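Local atomic coordinates of excinuclease ABC, subunit A. (Deinococcus radiodurans, PDB entry 2VF7), a protein that probably recognises damaged DNA and hydrolyses ATP, as a zinc-containing UvrA-family ATPase of the ABC superfamily involved in excision repair. Residues L324-A328 with E329-P333; P333-A336 with E337-N341; K340-E344 with Q345-L349; A353-L356 with V357-L360. The protein carries 1 engineered substitution. All coordinates share one frame; numbering follows the deposited sequence.

Contact 1: residues L324-A328 with E329-P333; sequences LRPYA and EEREP
Pro-326 and Arg-331 join where helix 317-328 runs out into the following loop, in a C-cap that resembles a Schellman motif. Glu-330 takes a left-handed backbone conformation (phi 60°), which swings the chain back so that Arg-331 N bonds Pro-326 O at 2.7 Å, the six-to-one bond of that motif, while Glu-330 N stays 3.7 Å from Tyr-327 O. One residue shorter in span, the ordinary helical bond from Glu-329 N to Arg-325 O is 2.8 Å.

The close-packed side is built on Tyr-327. Glu-332 CG sits over one face of the Tyr-327 ring as a CH-pi contact, 3.6 Å from the ring centroid and nearer the CD2 rim than the middle. The glutamate gets there by folding at its second torsion (chi2 88°), which keeps its carboxylate close to the helix end and lets OE2 make a weak hydrogen bond to His-335. Beyond the contact, Tyr-327 also meets the ring of Phe-304 and packs on Ala-353 of helix 345-365.

The exposed side is looser and charged. Arg-325 and Glu-329 run alongside each other pointing the same way, but Arg-325 NE stays 4.6 Å from Glu-329 OE2, too far for a salt bridge. The glutamate pairs instead with Arg-331, whose chain doubles back over the proline: Arg-331 NH1 lies 3.6 Å from Pro-326 CA and forms a salt bridge with Glu-329 OE1 at 2.8 Å.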
ATOM      1  N   LEU A 324      25.777  28.383  -3.481  1.00 54.74           N
ATOM      2  CA  LEU A 324      24.406  28.805  -3.774  1.00 54.90           C
ATOM      3  C   LEU A 324      23.996  30.183  -3.248  1.00 55.32           C
ATOM      4  O   LEU A 324      23.199  30.864  -3.892  1.00 55.21           O
ATOM      5  CB  LEU A 324      23.394  27.750  -3.311  1.00 54.73           C
ATOM      6  CG  LEU A 324      23.191  26.510  -4.194  1.00 54.33           C
ATOM      7  CD1 LEU A 324      22.210  25.557  -3.540  1.00 54.73           C
ATOM      8  CD2 LEU A 324      22.716  26.859  -5.598  1.00 53.85           C
ATOM      9  N   ARG A 325      24.523  30.589  -2.091  1.00 55.85           N
ATOM     10  CA  ARG A 325      23.985  31.767  -1.376  1.00 56.62           C
ATOM     11  C   ARG A 325      24.264  33.174  -1.953  1.00 56.74           C
ATOM     12  O   ARG A 325      23.460  34.079  -1.732  1.00 56.61           O
ATOM     13  CB  ARG A 325      24.249  31.707   0.143  1.00 56.70           C
ATOM     14  CG  ARG A 325      25.644  32.106   0.607  1.00 57.67           C
ATOM     15  CD  ARG A 325      25.607  32.608   2.048  1.00 59.08           C
ATOM     16  NE  ARG A 325      25.132  31.584   2.981  1.00 59.91           N
ATOM     17  CZ  ARG A 325      25.923  30.808   3.721  1.00 60.59           C
ATOM     18  NH1 ARG A 325      27.246  30.932   3.650  1.00 60.51           N
ATOM     19  NH2 ARG A 325      25.388  29.903   4.534  1.00 60.94           N
ATOM     20  N   PRO A 326      25.389  33.368  -2.683  1.00 57.09           N
ATOM     21  CA  PRO A 326      25.543  34.628  -3.409  1.00 57.42           C
ATOM     22  C   PRO A 326      24.406  34.888  -4.403  1.00 57.87           C
ATOM     23  O   PRO A 326      24.078  36.039  -4.673  1.00 57.97           O
ATOM     24  CB  PRO A 326      26.872  34.440  -4.156  1.00 57.31           C
ATOM     25  CG  PRO A 326      27.098  32.980  -4.184  1.00 57.14           C
ATOM     26  CD  PRO A 326      26.569  32.508  -2.876  1.00 57.15           C
ATOM     27  N   TYR A 327      23.817  33.824  -4.939  1.00 58.47           N
ATOM     28  CA  TYR A 327      22.667  33.940  -5.835  1.00 59.04           C
ATOM     29  C   TYR A 327      21.391  34.247  -5.054  1.00 59.22           C
ATOM     30  O   TYR A 327      20.482  34.905  -5.566  1.00 59.28           O
ATOM     31  CB  TYR A 327      22.502  32.662  -6.661  1.00 59.29           C
ATOM     32  CG  TYR A 327      23.590  32.454  -7.697  1.00 59.69           C
ATOM     33  CD1 TYR A 327      24.897  32.130  -7.320  1.00 59.81           C
ATOM     34  CD2 TYR A 327      23.308  32.575  -9.059  1.00 60.05           C
ATOM     35  CE1 TYR A 327      25.896  31.943  -8.273  1.00 60.43           C
ATOM     36  CE2 TYR A 327      24.298  32.388 -10.023  1.00 60.36           C
ATOM     37  CZ  TYR A 327      25.589  32.070  -9.625  1.00 60.41           C
ATOM     38  OH  TYR A 327      26.565  31.879 -10.581  1.00 60.44           O
ATOM     39  N   ALA A 328      21.346  33.774  -3.809  1.00 59.40           N
ATOM     40  CA  ALA A 328      20.216  34.001  -2.907  1.00 59.53           C
ATOM     41  C   ALA A 328      20.206  35.425  -2.340  1.00 59.66           C
ATOM     42  O   ALA A 328      19.147  36.051  -2.223  1.00 59.51           O
ATOM     43  CB  ALA A 328      20.236  32.977  -1.775  1.00 59.37           C
ATOM     44  N   GLU A 329      21.393  35.920  -1.991  1.00 59.89           N
ATOM     45  CA  GLU A 329      21.557  37.248  -1.400  1.00 60.17           C
ATOM     46  C   GLU A 329      21.755  38.339  -2.467  1.00 60.27           C
ATOM     47  O   GLU A 329      22.084  39.488  -2.147  1.00 60.33           O
ATOM     48  CB  GLU A 329      22.719  37.241  -0.396  1.00 60.21           C
ATOM     49  CG  GLU A 329      22.566  36.239   0.757  1.00 60.21           C
ATOM     50  CD  GLU A 329      23.768  36.222   1.705  1.00 60.35           C
ATOM     51  OE1 GLU A 329      24.914  36.508   1.250  1.00 60.31           O
ATOM     52  OE2 GLU A 329      23.564  35.911   2.909  1.00 60.47           O
ATOM     53  N   GLU A 330      21.543  37.962  -3.729  1.00 60.38           N
ATOM     54  CA  GLU A 330      21.609  38.872  -4.874  1.00 60.58           C
ATOM     55  C   GLU A 330      22.988  39.533  -5.036  1.00 60.74           C
ATOM     56  O   GLU A 330      23.088  40.745  -5.248  1.00 60.68           O
ATOM     57  CB  GLU A 330      20.481  39.918  -4.809  1.00 60.61           C
ATOM     58  CG  GLU A 330      19.024  39.290  -4.702  1.00 60.70           C
ATOM     59  CD  GLU A 330      18.022  40.453  -4.204  1.00 60.66           C
ATOM     60  OE1 GLU A 330      17.033  39.965  -3.484  1.00 60.25           O
ATOM     61  OE2 GLU A 330      18.174  41.782  -4.661  1.00 61.52           O
ATOM     62  N   ARG A 331      24.045  38.726  -4.925  1.00 60.88           N
ATOM     63  CA  ARG A 331      25.422  39.177  -5.201  1.00 61.06           C
ATOM     64  C   ARG A 331      26.284  38.158  -5.977  1.00 61.27           C
ATOM     65  O   ARG A 331      27.361  37.759  -5.523  1.00 61.32           O
ATOM     66  CB  ARG A 331      26.146  39.692  -3.935  1.00 60.91           C
ATOM     67  CG  ARG A 331      25.471  39.405  -2.594  1.00 60.76           C
ATOM     68  CD  ARG A 331      25.894  38.078  -1.990  1.00 60.81           C
ATOM     69  NE  ARG A 331      27.175  38.150  -1.283  1.00 60.79           N
ATOM     70  CZ  ARG A 331      27.691  37.154  -0.557  1.00 60.54           C
ATOM     71  NH1 ARG A 331      27.043  35.995  -0.431  1.00 59.85           N
ATOM     72  NH2 ARG A 331      28.863  37.317   0.046  1.00 60.15           N
ATOM     73  N   GLU A 332      25.796  37.760  -7.153  1.00 61.47           N
ATOM     74  CA  GLU A 332      26.560  36.949  -8.110  1.00 61.80           C
ATOM     75  C   GLU A 332      27.675  37.811  -8.709  1.00 62.18           C
ATOM     76  O   GLU A 332      27.765  38.997  -8.378  1.00 62.30           O
ATOM     77  CB  GLU A 332      25.645  36.454  -9.235  1.00 61.74           C
ATOM     78  CG  GLU A 332      24.343  35.823  -8.780  1.00 62.00           C
ATOM     79  CD  GLU A 332      23.227  36.834  -8.610  1.00 62.29           C
ATOM     80  OE1 GLU A 332      22.980  37.257  -7.461  1.00 62.18           O
ATOM     81  OE2 GLU A 332      22.607  37.210  -9.626  1.00 62.43           O
ATOM     82  N   PRO A 333      28.543  37.233  -9.572  1.00 62.42           N
ATOM     83  CA  PRO A 333      29.398  38.102 -10.387  1.00 62.71           C
ATOM     84  C   PRO A 333      28.566  39.170 -11.105  1.00 62.87           C
ATOM     85  O   PRO A 333      28.127  38.963 -12.240  1.00 63.02           O
ATOM     86  CB  PRO A 333      30.019  37.130 -11.393  1.00 62.57           C
ATOM     87  CG  PRO A 333      30.081  35.857 -10.672  1.00 62.76           C
ATOM     88  CD  PRO A 333      28.835  35.810  -9.820  1.00 62.68           C
TER

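Contact 2: residues P333-A336 with E337-N341; sequences PGHA and ERVKN
His-335 and Val-339 meet across a type I beta turn that runs from His-335 to Arg-338, in the long loop between helices 317-328 and 345-365. No hydrogen bond links the two halves, 333-336 and 337-341, so van der Waals contact does the joining.

In the apolar group, Val-339 points its branches back at the turn. Val-339 CG1 lies 3.9 Å from His-335 CD2, the two side chains crossing at roughly a right angle, while Val-339 CG2 rests against Ala-336 CA at 3.7 Å. Both methyls also crowd the His-335 carbonyl oxygen. On the other flank the Glu-337 chain curls over Gly-334, its CG 3.3 Å from the glycine carbonyl carbon; a first torsion about halfway from eclipsed to staggered (chi1 33°) and a bend at the next bring it there.

The polar bonds stay within 337-341. Lys-340 folds at three successive torsions, passes its CE 3.2 Å from Ala-336 O and gives NZ to Glu-337 O at 2.7 Å, coming from above the carbonyl plane and not along a lone pair. Arg-338 N makes a weak, strongly bent bond to Glu-337 OE2.

One pairing probably works against the rest: Glu-337 OE2 comes within 3.0 Å of His-335 O, and both are acceptors. The weak bond from Arg-338 N to that carboxylate oxygen probably offsets only part of the cost, and with the side-chain bonds confined to one half, this exposed turn is probably held rather lightly by its own chemistry.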
ATOM      1  N   PRO A 333      28.543  37.233  -9.572  1.00 62.42           N
ATOM      2  CA  PRO A 333      29.398  38.102 -10.387  1.00 62.71           C
ATOM      3  C   PRO A 333      28.566  39.170 -11.105  1.00 62.87           C
ATOM      4  O   PRO A 333      28.127  38.963 -12.240  1.00 63.02           O
ATOM      5  CB  PRO A 333      30.019  37.130 -11.393  1.00 62.57           C
ATOM      6  CG  PRO A 333      30.081  35.857 -10.672  1.00 62.76           C
ATOM      7  CD  PRO A 333      28.835  35.810  -9.820  1.00 62.68           C
ATOM      8  N   GLY A 334      28.348  40.296 -10.423  1.00 63.09           N
ATOM      9  CA  GLY A 334      27.411  41.328 -10.872  1.00 63.16           C
ATOM     10  C   GLY A 334      25.959  40.877 -10.766  1.00 63.22           C
ATOM     11  O   GLY A 334      25.666  39.676 -10.768  1.00 63.08           O
ATOM     12  N   HIS A 335      25.047  41.841 -10.670  1.00 63.23           N
ATOM     13  CA  HIS A 335      23.612  41.545 -10.669  1.00 63.15           C
ATOM     14  C   HIS A 335      22.885  42.418 -11.690  1.00 62.96           C
ATOM     15  O   HIS A 335      21.872  42.002 -12.272  1.00 62.96           O
ATOM     16  CB  HIS A 335      23.010  41.725  -9.269  1.00 63.25           C
ATOM     17  CG  HIS A 335      21.683  41.050  -9.088  1.00 63.21           C
ATOM     18  ND1 HIS A 335      21.565  39.716  -8.754  1.00 63.09           N
ATOM     19  CD2 HIS A 335      20.418  41.526  -9.188  1.00 63.27           C
ATOM     20  CE1 HIS A 335      20.287  39.398  -8.661  1.00 62.93           C
ATOM     21  NE2 HIS A 335      19.568  40.478  -8.920  1.00 63.39           N
ATOM     22  N   ALA A 336      23.421  43.624 -11.905  1.00 62.74           N
ATOM     23  CA  ALA A 336      22.889  44.554 -12.900  1.00 62.41           C
ATOM     24  C   ALA A 336      23.349  44.167 -14.308  1.00 62.20           C
ATOM     25  O   ALA A 336      23.102  44.888 -15.275  1.00 62.16           O
ATOM     26  CB  ALA A 336      23.312  45.974 -12.564  1.00 62.39           C
ATOM     27  N   GLU A 337      24.011  43.016 -14.404  1.00 62.05           N
ATOM     28  CA  GLU A 337      24.528  42.482 -15.667  1.00 61.91           C
ATOM     29  C   GLU A 337      23.476  41.791 -16.553  1.00 61.98           C
ATOM     30  O   GLU A 337      23.611  41.760 -17.781  1.00 61.95           O
ATOM     31  CB  GLU A 337      25.699  41.520 -15.397  1.00 61.93           C
ATOM     32  CG  GLU A 337      25.625  40.701 -14.084  1.00 60.97           C
ATOM     33  CD  GLU A 337      24.553  39.574 -14.097  1.00 59.41           C
ATOM     34  OE1 GLU A 337      24.911  38.391 -14.440  1.00 58.99           O
ATOM     35  OE2 GLU A 337      23.361  39.854 -13.752  1.00 58.51           O
ATOM     36  N   ARG A 338      22.445  41.229 -15.923  1.00 61.97           N
ATOM     37  CA  ARG A 338      21.400  40.485 -16.621  1.00 61.75           C
ATOM     38  C   ARG A 338      20.081  40.578 -15.850  1.00 61.62           C
ATOM     39  O   ARG A 338      19.521  39.571 -15.409  1.00 61.53           O
ATOM     40  CB  ARG A 338      21.814  39.023 -16.801  1.00 61.82           C
ATOM     41  CG  ARG A 338      21.105  38.305 -17.937  1.00 61.75           C
ATOM     42  CD  ARG A 338      20.465  37.032 -17.430  1.00 61.94           C
ATOM     43  NE  ARG A 338      20.513  35.955 -18.416  1.00 62.20           N
ATOM     44  CZ  ARG A 338      21.492  35.056 -18.500  1.00 62.23           C
ATOM     45  NH1 ARG A 338      21.440  34.110 -19.428  1.00 62.16           N
ATOM     46  NH2 ARG A 338      22.522  35.099 -17.662  1.00 62.09           N
ATOM     47  N   VAL A 339      19.605  41.805 -15.668  1.00 61.52           N
ATOM     48  CA  VAL A 339      18.275  42.038 -15.120  1.00 61.38           C
ATOM     49  C   VAL A 339      17.479  42.920 -16.073  1.00 61.30           C
ATOM     50  O   VAL A 339      16.250  42.854 -16.109  1.00 61.29           O
ATOM     51  CB  VAL A 339      18.307  42.653 -13.698  1.00 61.34           C
ATOM     52  CG1 VAL A 339      18.607  41.580 -12.664  1.00 61.33           C
ATOM     53  CG2 VAL A 339      19.308  43.803 -13.612  1.00 61.49           C
ATOM     54  N   LYS A 340      18.193  43.730 -16.855  1.00 61.20           N
ATOM     55  CA  LYS A 340      17.571  44.554 -17.896  1.00 61.17           C
ATOM     56  C   LYS A 340      17.279  43.736 -19.163  1.00 61.08           C
ATOM     57  O   LYS A 340      16.618  44.224 -20.085  1.00 61.17           O
ATOM     58  CB  LYS A 340      18.428  45.797 -18.219  1.00 61.18           C
ATOM     59  CG  LYS A 340      19.610  45.576 -19.179  1.00 61.15           C
ATOM     60  CD  LYS A 340      20.960  45.549 -18.460  1.00 61.12           C
ATOM     61  CE  LYS A 340      21.287  44.180 -17.873  1.00 61.21           C
ATOM     62  NZ  LYS A 340      21.627  43.167 -18.910  1.00 61.01           N
ATOM     63  N   ASN A 341      17.772  42.498 -19.192  1.00 60.83           N
ATOM     64  CA  ASN A 341      17.637  41.625 -20.356  1.00 60.66           C
ATOM     65  C   ASN A 341      16.882  40.334 -20.051  1.00 60.54           C
ATOM     66  O   ASN A 341      16.339  39.698 -20.959  1.00 60.49           O
ATOM     67  CB  ASN A 341      19.017  41.292 -20.932  1.00 60.59           C
ATOM     68  CG  ASN A 341      19.016  41.231 -22.451  1.00 60.55           C
ATOM     69  OD1 ASN A 341      18.694  42.241 -23.132  1.00 60.02           O
ATOM     70  ND2 ASN A 341      19.388  40.051 -22.990  1.00 59.88           N
TER

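Contact 3: residues K340-E344 with Q345-L349; sequences KNRPE and QAIAL
Arg-342 lies against the first turn of helix 345-365, bringing its side chain back over Ala-346 and Ile-347. Its CG stands anti to the backbone N (chi1 162°), and bends at the next two torsions carry Arg-342 NE between the two residues, 3.2 Å from Ala-346 CB and just as near Ile-347 CG1. The guanidinium then crosses the isoleucine at about a right angle: Ile-347 CD1 covers one of its faces, 3.4 Å from Arg-342 NH2. This is a charged group lying on aliphatic carbon, and the guanidinium meets Ala-346 and Ile-347 through carbon alone.

Pro-343 adds only a light touch, Pro-343 CD standing 4.3 Å from Gln-345 CB. Glu-344 contributes through its backbone: Glu-344 O accepts Ile-347 N at 2.8 Å, a three-residue step at the entry to the helix. Gln-345 O carries this forward by accepting from both Ala-348 N and Leu-349 N, so short and regular helical bonds overlap in the opening turn.

Here the exposed loop passes into helix 345-365, and by Leu-349 the chain has reached the protein interior, where that leucine packs on Tyr-327 at the end of helix 317-328.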
ATOM      1  N   LYS A 340      18.193  43.730 -16.855  1.00 61.20           N
ATOM      2  CA  LYS A 340      17.571  44.554 -17.896  1.00 61.17           C
ATOM      3  C   LYS A 340      17.279  43.736 -19.163  1.00 61.08           C
ATOM      4  O   LYS A 340      16.618  44.224 -20.085  1.00 61.17           O
ATOM      5  CB  LYS A 340      18.428  45.797 -18.219  1.00 61.18           C
ATOM      6  CG  LYS A 340      19.610  45.576 -19.179  1.00 61.15           C
ATOM      7  CD  LYS A 340      20.960  45.549 -18.460  1.00 61.12           C
ATOM      8  CE  LYS A 340      21.287  44.180 -17.873  1.00 61.21           C
ATOM      9  NZ  LYS A 340      21.627  43.167 -18.910  1.00 61.01           N
ATOM     10  N   ASN A 341      17.772  42.498 -19.192  1.00 60.83           N
ATOM     11  CA  ASN A 341      17.637  41.625 -20.356  1.00 60.66           C
ATOM     12  C   ASN A 341      16.882  40.334 -20.051  1.00 60.54           C
ATOM     13  O   ASN A 341      16.339  39.698 -20.959  1.00 60.49           O
ATOM     14  CB  ASN A 341      19.017  41.292 -20.932  1.00 60.59           C
ATOM     15  CG  ASN A 341      19.016  41.231 -22.451  1.00 60.55           C
ATOM     16  OD1 ASN A 341      18.694  42.241 -23.132  1.00 60.02           O
ATOM     17  ND2 ASN A 341      19.388  40.051 -22.990  1.00 59.88           N
ATOM     18  N   ARG A 342      16.854  39.966 -18.769  1.00 60.49           N
ATOM     19  CA  ARG A 342      16.258  38.714 -18.295  1.00 60.42           C
ATOM     20  C   ARG A 342      14.787  38.555 -18.704  1.00 60.60           C
ATOM     21  O   ARG A 342      14.010  39.509 -18.578  1.00 60.45           O
ATOM     22  CB  ARG A 342      16.419  38.613 -16.768  1.00 60.27           C
ATOM     23  CG  ARG A 342      15.497  37.618 -16.067  1.00 59.68           C
ATOM     24  CD  ARG A 342      14.299  38.295 -15.413  1.00 58.54           C
ATOM     25  NE  ARG A 342      14.651  38.887 -14.124  1.00 58.15           N
ATOM     26  CZ  ARG A 342      14.891  40.179 -13.915  1.00 57.58           C
ATOM     27  NH1 ARG A 342      14.808  41.052 -14.911  1.00 57.30           N
ATOM     28  NH2 ARG A 342      15.208  40.605 -12.698  1.00 56.89           N
ATOM     29  N   PRO A 343      14.404  37.349 -19.198  1.00 60.73           N
ATOM     30  CA  PRO A 343      12.983  37.092 -19.464  1.00 60.82           C
ATOM     31  C   PRO A 343      12.238  36.851 -18.145  1.00 60.89           C
ATOM     32  O   PRO A 343      11.466  37.706 -17.690  1.00 60.60           O
ATOM     33  CB  PRO A 343      12.990  35.815 -20.338  1.00 60.79           C
ATOM     34  CG  PRO A 343      14.420  35.375 -20.462  1.00 60.61           C
ATOM     35  CD  PRO A 343      15.252  36.177 -19.505  1.00 60.77           C
ATOM     36  N   GLU A 344      12.490  35.686 -17.548  1.00 61.09           N
ATOM     37  CA  GLU A 344      11.966  35.318 -16.235  1.00 61.08           C
ATOM     38  C   GLU A 344      13.137  34.954 -15.309  1.00 60.95           C
ATOM     39  O   GLU A 344      13.184  35.393 -14.154  1.00 60.91           O
ATOM     40  CB  GLU A 344      10.944  34.170 -16.371  1.00 61.11           C
ATOM     41  CG  GLU A 344      11.489  32.868 -16.983  1.00 61.41           C
ATOM     42  CD  GLU A 344      10.509  32.197 -17.939  1.00 61.51           C
ATOM     43  OE1 GLU A 344      10.376  32.772 -19.167  1.00 61.89           O
ATOM     44  OE2 GLU A 344       9.887  31.076 -17.480  1.00 62.20           O
ATOM     45  N   GLN A 345      14.081  34.185 -15.866  1.00 60.79           N
ATOM     46  CA  GLN A 345      15.295  33.652 -15.209  1.00 60.51           C
ATOM     47  C   GLN A 345      15.653  34.208 -13.818  1.00 60.43           C
ATOM     48  O   GLN A 345      15.546  33.489 -12.822  1.00 60.49           O
ATOM     49  CB  GLN A 345      16.497  33.762 -16.171  1.00 60.45           C
ATOM     50  CG  GLN A 345      17.642  32.774 -15.920  1.00 60.17           C
ATOM     51  CD  GLN A 345      18.889  33.398 -15.291  1.00 59.76           C
ATOM     52  OE1 GLN A 345      19.937  32.756 -15.223  1.00 59.58           O
ATOM     53  NE2 GLN A 345      18.786  34.644 -14.839  1.00 59.98           N
ATOM     54  N   ALA A 346      16.060  35.477 -13.753  1.00 60.10           N
ATOM     55  CA  ALA A 346      16.561  36.059 -12.507  1.00 59.78           C
ATOM     56  C   ALA A 346      15.520  36.089 -11.386  1.00 59.55           C
ATOM     57  O   ALA A 346      15.877  35.944 -10.214  1.00 59.62           O
ATOM     58  CB  ALA A 346      17.141  37.444 -12.750  1.00 59.71           C
ATOM     59  N   ILE A 347      14.246  36.262 -11.749  1.00 59.19           N
ATOM     60  CA  ILE A 347      13.134  36.254 -10.781  1.00 58.78           C
ATOM     61  C   ILE A 347      12.848  34.839 -10.244  1.00 58.48           C
ATOM     62  O   ILE A 347      12.258  34.679  -9.166  1.00 58.42           O
ATOM     63  CB  ILE A 347      11.817  36.867 -11.370  1.00 58.83           C
ATOM     64  CG1 ILE A 347      12.101  38.060 -12.299  1.00 58.78           C
ATOM     65  CG2 ILE A 347      10.838  37.252 -10.250  1.00 58.66           C
ATOM     66  CD1 ILE A 347      12.275  39.416 -11.597  1.00 59.76           C
ATOM     67  N   ALA A 348      13.268  33.823 -11.002  1.00 57.96           N
ATOM     68  CA  ALA A 348      13.106  32.429 -10.595  1.00 57.58           C
ATOM     69  C   ALA A 348      14.368  31.899  -9.915  1.00 57.33           C
ATOM     70  O   ALA A 348      14.280  31.093  -8.989  1.00 57.35           O
ATOM     71  CB  ALA A 348      12.728  31.552 -11.789  1.00 57.54           C
ATOM     72  N   LEU A 349      15.535  32.355 -10.380  1.00 56.84           N
ATOM     73  CA  LEU A 349      16.830  31.973  -9.801  1.00 56.26           C
ATOM     74  C   LEU A 349      16.992  32.494  -8.372  1.00 55.67           C
ATOM     75  O   LEU A 349      17.622  31.842  -7.531  1.00 55.39           O
ATOM     76  CB  LEU A 349      17.979  32.465 -10.692  1.00 56.38           C
ATOM     77  CG  LEU A 349      19.428  32.375 -10.181  1.00 56.85           C
ATOM     78  CD1 LEU A 349      20.376  31.877 -11.272  1.00 57.17           C
ATOM     79  CD2 LEU A 349      19.898  33.721  -9.601  1.00 57.77           C
TER

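Contact 4: residues A353-L356 with V357-L360; sequences AADL and VKRL
Asp-355 OD1 is gripped twice by Arg-359, at 3.1 Å by NH2 and at 3.3 Å by NE, a side-on salt bridge in which both nitrogens converge on one oxygen. OD1 offers its syn lone pair to NH2, whereas NE comes from above the carboxylate plane, and the two flat groups are turned 68° against each other. The aspartate CG is anti to the backbone N (chi1 168°), which brings the carboxylate round to the arginine one turn on. A weak bond from Arg-359 NE to Asp-355 O, in the plane of the guanidinium, adds a third point of attachment. Lys-358 NZ is also near, 4.4 Å from Asp-355 OD1, and may help to offset the charge.

Regular backbone bonds run beneath: Lys-358 N to Ala-354 O and Leu-360 N to Leu-356 O are each 3.0 Å long. Val-357 CG1 leans over the carbonyls of Ala-353 and Ala-354, and Leu-360 CD1 sits 3.3 Å from Leu-356 O.

Leu-356 packs on Leu-116 and Leu-123 of helix 116-127, while Val-357 and Leu-360 face helix 317-328. This is the i to i+4 salt bridge of an alpha helix, here on helix 345-365 where it packs between two others.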
ATOM      1  N   ALA A 353      17.466  29.623  -5.254  1.00 51.19           N
ATOM      2  CA  ALA A 353      18.743  29.601  -4.541  1.00 50.90           C
ATOM      3  C   ALA A 353      18.584  29.893  -3.044  1.00 50.75           C
ATOM      4  O   ALA A 353      19.343  29.375  -2.226  1.00 50.55           O
ATOM      5  CB  ALA A 353      19.719  30.574  -5.174  1.00 51.01           C
ATOM      6  N   ALA A 354      17.596  30.720  -2.699  1.00 50.46           N
ATOM      7  CA  ALA A 354      17.264  31.016  -1.304  1.00 50.25           C
ATOM      8  C   ALA A 354      16.487  29.867  -0.663  1.00 50.09           C
ATOM      9  O   ALA A 354      16.690  29.543   0.506  1.00 50.06           O
ATOM     10  CB  ALA A 354      16.480  32.321  -1.209  1.00 50.04           C
ATOM     11  N   ASP A 355      15.600  29.263  -1.447  1.00 50.06           N
ATOM     12  CA  ASP A 355      14.789  28.119  -1.028  1.00 50.07           C
ATOM     13  C   ASP A 355      15.641  26.867  -0.779  1.00 50.01           C
ATOM     14  O   ASP A 355      15.377  26.100   0.151  1.00 50.21           O
ATOM     15  CB  ASP A 355      13.721  27.851  -2.096  1.00 50.18           C
ATOM     16  CG  ASP A 355      13.014  26.535  -1.911  1.00 50.34           C
ATOM     17  OD1 ASP A 355      12.318  26.369  -0.887  1.00 50.31           O
ATOM     18  OD2 ASP A 355      13.148  25.670  -2.809  1.00 51.03           O
ATOM     19  N   LEU A 356      16.656  26.673  -1.616  1.00 49.66           N
ATOM     20  CA  LEU A 356      17.603  25.580  -1.457  1.00 49.30           C
ATOM     21  C   LEU A 356      18.556  25.789  -0.286  1.00 49.11           C
ATOM     22  O   LEU A 356      18.886  24.851   0.428  1.00 49.26           O
ATOM     23  CB  LEU A 356      18.407  25.374  -2.743  1.00 49.28           C
ATOM     24  CG  LEU A 356      18.009  24.206  -3.644  1.00 48.99           C
ATOM     25  CD1 LEU A 356      18.623  24.372  -5.022  1.00 48.80           C
ATOM     26  CD2 LEU A 356      18.414  22.881  -3.021  1.00 48.29           C
ATOM     27  N   VAL A 357      18.998  27.019  -0.091  1.00 49.12           N
ATOM     28  CA  VAL A 357      19.976  27.320   0.946  1.00 49.23           C
ATOM     29  C   VAL A 357      19.326  27.379   2.340  1.00 49.17           C
ATOM     30  O   VAL A 357      20.005  27.205   3.354  1.00 49.18           O
ATOM     31  CB  VAL A 357      20.771  28.616   0.604  1.00 49.15           C
ATOM     32  CG1 VAL A 357      20.031  29.844   1.070  1.00 49.35           C
ATOM     33  CG2 VAL A 357      22.168  28.576   1.203  1.00 49.82           C
ATOM     34  N   LYS A 358      18.016  27.616   2.381  1.00 49.17           N
ATOM     35  CA  LYS A 358      17.266  27.604   3.636  1.00 49.37           C
ATOM     36  C   LYS A 358      17.172  26.170   4.146  1.00 49.00           C
ATOM     37  O   LYS A 358      17.437  25.899   5.320  1.00 49.16           O
ATOM     38  CB  LYS A 358      15.866  28.194   3.438  1.00 49.66           C
ATOM     39  CG  LYS A 358      15.018  28.315   4.716  1.00 50.38           C
ATOM     40  CD  LYS A 358      13.520  28.120   4.421  1.00 51.86           C
ATOM     41  CE  LYS A 358      13.208  26.669   3.986  1.00 51.70           C
ATOM     42  NZ  LYS A 358      11.819  26.494   3.461  1.00 51.71           N
ATOM     43  N   ARG A 359      16.796  25.263   3.250  1.00 48.65           N
ATOM     44  CA  ARG A 359      16.827  23.824   3.519  1.00 48.36           C
ATOM     45  C   ARG A 359      18.213  23.355   3.938  1.00 48.22           C
ATOM     46  O   ARG A 359      18.347  22.641   4.924  1.00 48.44           O
ATOM     47  CB  ARG A 359      16.361  23.033   2.299  1.00 48.16           C
ATOM     48  CG  ARG A 359      14.869  22.893   2.213  1.00 48.67           C
ATOM     49  CD  ARG A 359      14.401  22.757   0.782  1.00 49.95           C
ATOM     50  NE  ARG A 359      13.207  23.571   0.568  1.00 51.56           N
ATOM     51  CZ  ARG A 359      11.955  23.118   0.598  1.00 52.36           C
ATOM     52  NH1 ARG A 359      11.702  21.832   0.812  1.00 52.73           N
ATOM     53  NH2 ARG A 359      10.948  23.965   0.401  1.00 53.12           N
ATOM     54  N   LEU A 360      19.238  23.772   3.198  1.00 47.87           N
ATOM     55  CA  LEU A 360      20.612  23.354   3.465  1.00 47.43           C
ATOM     56  C   LEU A 360      21.122  23.754   4.849  1.00 47.28           C
ATOM     57  O   LEU A 360      21.908  23.026   5.444  1.00 47.37           O
ATOM     58  CB  LEU A 360      21.562  23.865   2.372  1.00 47.13           C
ATOM     59  CG  LEU A 360      21.668  23.019   1.103  1.00 45.68           C
ATOM     60  CD1 LEU A 360      22.001  23.868  -0.106  1.00 44.52           C
ATOM     61  CD2 LEU A 360      22.700  21.924   1.290  1.00 45.17           C
TER

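The four contacts follow one hairpin-like excursion of the chain: contact 1 ends helix 317-328, contact 2 is the loop, contact 3 opens helix 345-365 and contact 4 lies farther along it. Contacts 1 to 3 are at the surface; contact 4 is partly buried and nearest the chain's centre. Contacts 1 and 4 meet directly where Ala-328 CB packs on Ala-354 CA at 3.6 Å, so the two helices close on each other, whereas contact 2 does not touch contact 4. Chemistry follows place: backbone capping, a ring contact and a salt bridge within the loop segment in contact 1, side-chain packing in contact 2, guanidinium on aliphatic carbon in contact 3, and an i to i+4 bridge within regular helix in contact 4.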